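Local coordinates for inactivation-no-after-potential D protein (Drosophila melanogaster, PDB 5F67), which binds the C-terminal tail of the TRP channel through its third PDZ domain, and probably serves as a scaffold for signalling proteins in fly photoreceptors, at residues A45-S49 with G50-S54; L74-Q78 with D79-E83; A65-K68 with V69-L73. All blocks are in the same frame, centred on the assembly; numbering follows the deposited sequence.

Interaction 1: residues A45-S49 with G50-S54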
# COMPACT_ATOMS: atom_id res chain seq x y z
N ALA A 45 -13.77 -10.18 5.05
CA ALA A 45 -14.64 -10.78 6.06
C ALA A 45 -14.13 -10.60 7.48
O ALA A 45 -14.91 -10.46 8.42
CB ALA A 45 -14.86 -12.26 5.75
N GLU A 46 -12.81 -10.60 7.64
CA GLU A 46 -12.20 -10.65 8.97
C GLU A 46 -11.98 -9.28 9.60
O GLU A 46 -11.77 -9.18 10.80
CB GLU A 46 -10.87 -11.40 8.91
N VAL A 47 -12.03 -8.22 8.80
CA VAL A 47 -11.56 -6.94 9.28
C VAL A 47 -12.50 -5.78 8.89
O VAL A 47 -12.41 -4.67 9.44
CB VAL A 47 -10.15 -6.79 8.70
CG1 VAL A 47 -9.97 -5.54 7.93
CG2 VAL A 47 -9.04 -7.23 9.65
N GLY A 48 -13.39 -6.04 7.94
CA GLY A 48 -14.33 -5.02 7.50
C GLY A 48 -13.82 -4.23 6.30
O GLY A 48 -12.98 -4.72 5.54
N SER A 49 -14.33 -3.01 6.14
CA SER A 49 -13.98 -2.16 5.00
C SER A 49 -12.69 -1.38 5.24
O SER A 49 -12.31 -1.14 6.39
CB SER A 49 -15.11 -1.17 4.68
OG SER A 49 -16.24 -1.86 4.17
N GLY A 50 -12.03 -1.01 4.15
CA GLY A 50 -10.83 -0.21 4.23
C GLY A 50 -10.08 -0.22 2.92
O GLY A 50 -10.66 -0.55 1.88
N ILE A 51 -8.80 0.14 2.97
CA ILE A 51 -7.98 0.25 1.77
C ILE A 51 -7.11 -0.99 1.64
O ILE A 51 -6.42 -1.38 2.59
CB ILE A 51 -7.06 1.49 1.85
CG1 ILE A 51 -7.92 2.75 2.09
CG2 ILE A 51 -6.21 1.63 0.58
CD1 ILE A 51 -8.78 3.16 0.88
N PHE A 52 -7.12 -1.61 0.46
CA PHE A 52 -6.36 -2.84 0.24
C PHE A 52 -5.48 -2.72 -0.99
O PHE A 52 -5.85 -2.08 -1.97
CB PHE A 52 -7.30 -4.04 0.06
CG PHE A 52 -8.12 -4.34 1.29
CD1 PHE A 52 -9.32 -3.68 1.51
CD2 PHE A 52 -7.68 -5.27 2.22
CE1 PHE A 52 -10.08 -3.95 2.65
CE2 PHE A 52 -8.44 -5.56 3.36
CZ PHE A 52 -9.64 -4.89 3.57
N ILE A 53 -4.29 -3.31 -0.94
CA ILE A 53 -3.45 -3.38 -2.13
C ILE A 53 -4.17 -4.24 -3.17
O ILE A 53 -4.58 -5.36 -2.86
CB ILE A 53 -2.08 -4.02 -1.82
CG1 ILE A 53 -1.38 -3.28 -0.67
CG2 ILE A 53 -1.20 -4.07 -3.08
CD1 ILE A 53 -1.08 -1.81 -0.99
N SER A 54 -4.31 -3.73 -4.39
CA SER A 54 -5.08 -4.42 -5.43
C SER A 54 -4.20 -4.88 -6.59
O SER A 54 -4.60 -5.73 -7.38
CB SER A 54 -6.19 -3.52 -5.94
OG SER A 54 -5.66 -2.34 -6.52

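Interaction 2: residues L74-Q78 with D79-E83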
# COMPACT_ATOMS: atom_id res chain seq x y z
N LEU A 74 -2.77 0.16 6.40
CA LEU A 74 -3.23 0.72 7.67
C LEU A 74 -2.63 2.10 7.98
O LEU A 74 -3.24 2.88 8.72
CB LEU A 74 -2.92 -0.26 8.80
CG LEU A 74 -3.55 -1.64 8.60
CD1 LEU A 74 -3.03 -2.63 9.63
CD2 LEU A 74 -5.05 -1.55 8.70
N ALA A 75 -1.46 2.40 7.43
CA ALA A 75 -0.89 3.75 7.56
C ALA A 75 0.08 4.06 6.44
O ALA A 75 0.71 3.15 5.89
CB ALA A 75 -0.20 3.91 8.90
N VAL A 76 0.21 5.34 6.12
CA VAL A 76 1.23 5.82 5.19
C VAL A 76 2.02 6.88 5.94
O VAL A 76 1.47 7.93 6.29
CB VAL A 76 0.59 6.46 3.95
CG1 VAL A 76 1.68 7.02 3.01
CG2 VAL A 76 -0.26 5.43 3.22
N ASN A 77 3.30 6.60 6.19
CA ASN A 77 4.10 7.44 7.08
C ASN A 77 3.34 7.63 8.39
O ASN A 77 2.89 6.65 8.97
CB ASN A 77 4.51 8.77 6.43
CG ASN A 77 5.53 8.57 5.31
OD1 ASN A 77 6.34 7.65 5.35
ND2 ASN A 77 5.48 9.44 4.30
N GLN A 78 3.16 8.87 8.84
CA GLN A 78 2.45 9.08 10.11
C GLN A 78 0.94 9.28 9.96
O GLN A 78 0.25 9.58 10.93
CB GLN A 78 3.07 10.25 10.89
CG GLN A 78 4.32 9.88 11.67
CD GLN A 78 4.02 9.02 12.89
OE1 GLN A 78 3.44 9.49 13.88
NE2 GLN A 78 4.40 7.74 12.82
N ASP A 79 0.43 9.12 8.74
CA ASP A 79 -1.02 9.25 8.51
C ASP A 79 -1.74 7.90 8.54
O ASP A 79 -1.52 7.04 7.69
CB ASP A 79 -1.29 9.97 7.20
CG ASP A 79 -0.80 11.41 7.21
OD1 ASP A 79 -1.46 12.26 7.85
OD2 ASP A 79 0.24 11.70 6.57
N VAL A 80 -2.62 7.73 9.52
CA VAL A 80 -3.38 6.49 9.66
C VAL A 80 -4.43 6.39 8.54
O VAL A 80 -5.14 7.35 8.27
CB VAL A 80 -4.08 6.42 11.03
CG1 VAL A 80 -5.03 5.24 11.10
CG2 VAL A 80 -3.03 6.35 12.14
N THR A 81 -4.50 5.23 7.88
CA THR A 81 -5.43 5.07 6.76
C THR A 81 -6.57 4.09 7.06
O THR A 81 -7.31 3.70 6.16
CB THR A 81 -4.72 4.62 5.47
OG1 THR A 81 -3.93 3.46 5.74
CG2 THR A 81 -3.80 5.74 4.95
N LEU A 82 -6.70 3.73 8.33
CA LEU A 82 -7.76 2.84 8.77
C LEU A 82 -9.14 3.37 8.39
O LEU A 82 -10.03 2.59 8.04
CB LEU A 82 -7.70 2.65 10.28
CG LEU A 82 -6.99 1.40 10.76
CD1 LEU A 82 -6.83 1.43 12.27
CD2 LEU A 82 -7.80 0.18 10.31
N GLU A 83 -9.31 4.69 8.46
CA GLU A 83 -10.60 5.29 8.15
C GLU A 83 -10.59 6.14 6.88
O GLU A 83 -11.54 6.89 6.63
CB GLU A 83 -11.09 6.12 9.34
CG GLU A 83 -11.13 5.36 10.68
CD GLU A 83 -12.23 4.32 10.74
OE1 GLU A 83 -13.19 4.39 9.94
OE2 GLU A 83 -12.15 3.41 11.60
O HOH W 1 1.33 10.23 4.79
O HOH W 2 2.89 11.75 7.60

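Interaction 3: residues A65-K68 with V69-L73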
# COMPACT_ATOMS: atom_id res chain seq x y z
N ALA A 65 10.01 -5.22 -1.39
CA ALA A 65 9.84 -5.05 0.06
C ALA A 65 8.84 -6.02 0.67
O ALA A 65 8.62 -6.03 1.88
CB ALA A 65 9.43 -3.63 0.39
N GLY A 66 8.20 -6.83 -0.17
CA GLY A 66 7.28 -7.83 0.34
C GLY A 66 5.84 -7.37 0.50
O GLY A 66 5.07 -8.00 1.22
N VAL A 67 5.47 -6.28 -0.17
CA VAL A 67 4.06 -5.89 -0.22
C VAL A 67 3.34 -6.97 -1.03
O VAL A 67 3.87 -7.42 -2.05
CB VAL A 67 3.89 -4.53 -0.92
CG1 VAL A 67 2.40 -4.13 -1.01
CG2 VAL A 67 4.70 -3.47 -0.19
N LYS A 68 2.16 -7.41 -0.57
CA LYS A 68 1.41 -8.43 -1.29
C LYS A 68 0.05 -7.90 -1.71
O LYS A 68 -0.57 -7.11 -0.98
CB LYS A 68 1.18 -9.68 -0.43
CG LYS A 68 2.45 -10.29 0.12
CD LYS A 68 3.45 -10.59 -0.98
CE LYS A 68 4.72 -11.21 -0.39
NZ LYS A 68 5.87 -11.13 -1.33
N VAL A 69 -0.42 -8.34 -2.88
CA VAL A 69 -1.79 -8.05 -3.30
C VAL A 69 -2.73 -8.62 -2.25
O VAL A 69 -2.56 -9.75 -1.80
CB VAL A 69 -2.10 -8.65 -4.69
CG1 VAL A 69 -3.57 -8.47 -5.05
CG2 VAL A 69 -1.20 -8.02 -5.76
N GLY A 70 -3.72 -7.81 -1.85
CA GLY A 70 -4.67 -8.23 -0.83
C GLY A 70 -4.34 -7.68 0.56
O GLY A 70 -5.19 -7.73 1.45
N ASP A 71 -3.12 -7.18 0.75
CA ASP A 71 -2.73 -6.64 2.06
C ASP A 71 -3.61 -5.43 2.40
O ASP A 71 -3.92 -4.63 1.51
CB ASP A 71 -1.28 -6.16 2.06
CG ASP A 71 -0.28 -7.29 2.18
OD1 ASP A 71 -0.70 -8.45 2.38
OD2 ASP A 71 0.94 -6.99 2.10
N MET A 72 -3.99 -5.29 3.67
CA MET A 72 -4.72 -4.08 4.07
C MET A 72 -3.71 -2.99 4.41
O MET A 72 -2.73 -3.25 5.11
CB MET A 72 -5.59 -4.36 5.29
CG MET A 72 -6.57 -3.25 5.66
SD MET A 72 -7.47 -3.68 7.17
CE MET A 72 -8.68 -2.34 7.20
N LEU A 73 -3.94 -1.79 3.89
CA LEU A 73 -3.05 -0.65 4.13
C LEU A 73 -3.56 0.15 5.32
O LEU A 73 -4.66 0.73 5.27
CB LEU A 73 -3.00 0.24 2.87
CG LEU A 73 -2.17 1.51 3.03
CD1 LEU A 73 -0.69 1.19 3.25
CD2 LEU A 73 -2.35 2.42 1.80

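Interaction 1: residues A45-S49 with G50-S54
The phenyl ring of F52 is the flat group of this contact, and the carbonyl oxygen of G48 lies at its edge, near the ring plane, with O 3.9 Å from CZ. V47 comes to the same end of the ring obliquely, its CG1 methyl 4.4 Å from CZ. What turns the ring toward the loop is the first torsion of F52 (chi1 -64°), which sets CG beside the backbone N and anti to the carbonyl carbon. M72 and L107 also touch both V47 and F52, so the pair shares one apolar patch.

The backbone bends sharply here. V47 and G48 together face H44 in a classic beta bulge, and the chain then turns a corner at S49 before strand 50-56 sets off. The backbone angles at G48 would probably bring a CB against the carbonyl O of V47.

With no hydrogen bond between the two segments, the contact rests on dispersion and probably on a slight attraction between the electron-rich G48 O and the weakly positive C-H rim of the ring. These contacts are weak; backbone bonds of G50 and F52 to strand 37-44 supply the firmer hold.

Interaction 2: residues L74-Q78 with D79-E83
Three backbone hydrogen bonds tie L74-Q78 to D79-E83. V76 and D79 form a hydrogen-bonded antiparallel pair, V76 N to D79 O and D79 N to V76 O both being 2.9 Å. Farther from the turn, T81 N donates to L74 O at 2.8 Å.

Two waters reinforce the turn through the D79 carboxylate. One donates to both V76 O (2.7 Å) and D79 OD2 (2.6 Å); the other donates to the same OD2 and accepts from Q78 N. The T81 hydroxyl sits between backbone N and carbonyl carbon (chi1 53°), which turns OG1 back to the preceding strand, where it bonds to L73 O. N77 OD1 receives T101 N.

Packing follows the two faces of the hairpin. A75 and V80 point to one face, meeting I17; V76 and D79 point to the other. V76 CG2 meets T81 CG2 at 4.0 Å, and just after strand 79-80, L82 CD2 comes back to L74 CD2, 3.6 Å away, the two leucines crossing at a slant.

The arrangement is a tight two-residue beta hairpin closed by a type II' turn from V76 to D79, the PDZ-fold hairpin that leads into helix 86-95 beside the peptide groove.

Interaction 3: residues A65-K68 with V69-L73
Two hydrogen bonds fold K68 and D71 together. The first is backbone: D71 N gives its hydrogen to K68 O at 3.1 Å, closing a type II turn with V69 and G70 at its corners. In the second the D71 side chain answers, K68 N donating to OD2 at 3.0 Å from well above the carboxylate plane. With D71 CG beside its own backbone N (chi1 -78°), the carboxylate folds back over the turn.

The carboxylate's other partners lie outside the turn: R25 makes a salt bridge to D71 OD2 and also hydrogen-bonds G66 O, and T106 OG1 is hydrogen-bonded to OD1.

Van der Waals contact is modest. The side chains of K68 and D71 run side by side, K68 CB lying 3.6 Å from the carboxylate oxygen D71 OD1, and V69 packs on an apolar side chain of the bound peptide.

Two glycines meet backbone demands: G66 ends the preceding helix in a Schellman motif, and G70 takes the positive phi of the turn. With an alanine in place of D71, K68 N, R25 and T106 would probably all lose their carboxylate partner and the turn its side-chain brace.

Buried yet met by an amide, a hydroxyl and a guanidinium, the D71 carboxylate is likely to stay ionised.

How the interactions relate
Along the chain the order is interaction 1, then 3, then 2, all within one PDZ domain, with centres 11 to 14 Å apart. Interactions 3 and 2 follow each other on strand 72-76, which enters from the turn of 65-73 and leaves into the hairpin of 74-83; they lie on opposite sides of the chain's centre. Interaction 1 leads into strand 50-56, which pairs with strand 37-44, and probable backbone hydrogen bonds join I53 to G70 and D71 of interaction 3. M72 also meets L82, while I51 packs on T81. Strand 72-76 thus links the three contacts; strand 37-44 and helix 86-95 are the elements that flank the peptide groove in PDZ domains.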